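Local coordinates for assembly chaperone of ribosomal protein L4 (Acl4) (Chaetomium thermophilum, PDB 5TQB), which probably chaperones newly made ribosomal protein L4, binding it through a helical tetratricopeptide-repeat scaffold until it joins the assembling ribosome, at residues P229-L234 with E252-E257. Residues are numbered along the deposited sequence; the frame is centred on the assembly and turned at random.
Sequences PSRVSL and ERLIAE. With EDO (1,2-ethanediol), chain F.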
# COMPACT_ATOMS: atom_id res chain seq x y z
N PRO B 229 0.25 5.54 0.36
CA PRO B 229 0.23 6.97 0.65
C PRO B 229 -1.00 7.67 0.07
O PRO B 229 -1.53 8.61 0.67
CB PRO B 229 1.51 7.49 -0.02
CG PRO B 229 2.36 6.29 -0.19
CD PRO B 229 1.40 5.19 -0.49
N SER B 230 -1.45 7.20 -1.08
CA SER B 230 -2.62 7.75 -1.73
C SER B 230 -3.89 7.45 -0.92
O SER B 230 -4.84 8.25 -0.93
CB SER B 230 -2.74 7.17 -3.15
OG SER B 230 -3.84 7.72 -3.84
N ARG B 231 -3.90 6.32 -0.22
CA ARG B 231 -5.06 5.95 0.59
C ARG B 231 -5.07 6.68 1.93
O ARG B 231 -6.11 6.79 2.57
CB ARG B 231 -5.11 4.44 0.81
CG ARG B 231 -5.92 3.70 -0.25
CD ARG B 231 -5.27 2.40 -0.66
NE ARG B 231 -5.34 1.40 0.39
CZ ARG B 231 -4.48 0.40 0.54
NH1 ARG B 231 -3.45 0.26 -0.28
NH2 ARG B 231 -4.64 -0.45 1.54
N VAL B 232 -3.91 7.17 2.36
CA VAL B 232 -3.84 8.01 3.54
C VAL B 232 -4.56 9.32 3.24
O VAL B 232 -5.41 9.76 4.00
CB VAL B 232 -2.38 8.28 3.96
CG1 VAL B 232 -2.33 9.27 5.13
CG2 VAL B 232 -1.70 6.98 4.35
N SER B 233 -4.21 9.92 2.10
CA SER B 233 -4.85 11.15 1.65
C SER B 233 -6.36 10.95 1.56
O SER B 233 -7.14 11.84 1.90
CB SER B 233 -4.29 11.56 0.29
OG SER B 233 -5.14 12.48 -0.38
N LEU B 234 -6.76 9.77 1.10
CA LEU B 234 -8.17 9.44 0.97
C LEU B 234 -8.88 9.52 2.32
O LEU B 234 -9.95 10.10 2.43
CB LEU B 234 -8.34 8.04 0.37
CG LEU B 234 -9.77 7.52 0.31
CD1 LEU B 234 -10.62 8.38 -0.62
CD2 LEU B 234 -9.78 6.08 -0.13
N GLU B 252 -8.72 0.23 8.46
CA GLU B 252 -8.51 -1.12 8.96
C GLU B 252 -7.68 -1.94 7.97
O GLU B 252 -6.79 -2.69 8.38
CB GLU B 252 -9.84 -1.81 9.27
CG GLU B 252 -9.66 -3.09 10.07
CD GLU B 252 -10.92 -3.54 10.79
OE1 GLU B 252 -11.69 -2.67 11.26
OE2 GLU B 252 -11.13 -4.77 10.89
N ARG B 253 -7.97 -1.79 6.68
CA ARG B 253 -7.16 -2.43 5.63
C ARG B 253 -5.73 -1.92 5.69
O ARG B 253 -4.78 -2.70 5.59
CB ARG B 253 -7.76 -2.14 4.25
CG ARG B 253 -6.90 -2.59 3.05
CD ARG B 253 -7.17 -4.04 2.66
NE ARG B 253 -8.46 -4.21 2.00
CZ ARG B 253 -8.68 -3.98 0.71
NH1 ARG B 253 -7.70 -3.56 -0.08
NH2 ARG B 253 -9.90 -4.15 0.21
N LEU B 254 -5.56 -0.61 5.84
CA LEU B 254 -4.23 -0.03 5.86
C LEU B 254 -3.38 -0.60 7.00
O LEU B 254 -2.20 -0.90 6.80
CB LEU B 254 -4.31 1.49 5.96
CG LEU B 254 -4.75 2.21 4.67
CD1 LEU B 254 -5.08 3.67 4.95
CD2 LEU B 254 -3.67 2.12 3.60
N ILE B 255 -3.98 -0.76 8.18
CA ILE B 255 -3.27 -1.30 9.34
C ILE B 255 -2.98 -2.79 9.15
O ILE B 255 -2.02 -3.32 9.72
CB ILE B 255 -4.09 -1.08 10.64
CG1 ILE B 255 -4.07 0.40 11.03
CG2 ILE B 255 -3.56 -1.90 11.80
CD1 ILE B 255 -2.69 0.95 11.39
N ALA B 256 -3.80 -3.46 8.36
CA ALA B 256 -3.55 -4.85 8.03
C ALA B 256 -2.32 -5.00 7.11
O ALA B 256 -1.81 -6.10 6.94
CB ALA B 256 -4.78 -5.47 7.40
N GLU B 257 -1.84 -3.88 6.56
CA GLU B 257 -0.71 -3.87 5.62
C GLU B 257 0.56 -3.29 6.25
O GLU B 257 1.68 -3.67 5.88
CB GLU B 257 -1.08 -3.07 4.37
CG GLU B 257 -2.16 -3.73 3.52
CD GLU B 257 -2.59 -2.86 2.35
OE1 GLU B 257 -3.48 -3.28 1.57
OE2 GLU B 257 -2.05 -1.74 2.20
C1 EDO F . -5.52 -4.77 11.15
O1 EDO F . -6.86 -4.99 10.79
C2 EDO F . -4.81 -6.09 11.33
O2 EDO F . -3.47 -5.88 11.72
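The guanidinium of Arg231 has the CD2 methyl of Leu254 over one face, 3.3 Å above the plane and displaced toward the rim, while the carboxylate of Glu257 meets its edge. Guanidinium and carboxylate planes stand 79° apart, so this is a crossed salt bridge and not a coplanar, two-nitrogen one. A single nitrogen, Arg231 NH2, reaches both oxygens: its bond to Glu257 OE1 is 3.1 Å long with an N-H...O angle of 152°, and the one to Glu257 OE2, at 3.0 Å, is weak. OE1 is approached from above the carboxylate plane, 40° out of it. Glu257 is extended beyond CG, which carries its carboxylate out to the arginine, whereas Arg231 bends at chi2 and chi3 and runs antiparallel to the Leu254 side chain. The bent chain curves round Leu254 CD2, which is 3.9 Å from Arg231 CB and 3.7 Å from Arg231 NE. Arg253 adds aliphatic contact obliquely, its CG 3.5 Å from Arg231 NH2.

The backbones remain well separated: the segment axes approach to 11.0 Å, roughly antiparallel, and the long arginine spans the gap between helices 228-240 and 244-257, an antiparallel helical pair consistent with the TPR-like architecture of this chaperone. Arg231 NH1 bonds to the carbonyl of Pro226, and Trp215 packs on the same side chain, while Leu254 also touches Val264 of helix 262-281. A chain of another protein packs on Arg253 and Glu257, so the contact borders the interface with that partner. With Arg253 NH1 only 4.7 Å from Arg231 NH2, the Glu257 carboxylate probably offsets two neighbouring positive charges; the apolar methyl over the guanidinium and the burial of Arg231 and Glu257 probably lower the local polarity and so strengthen the ion pair.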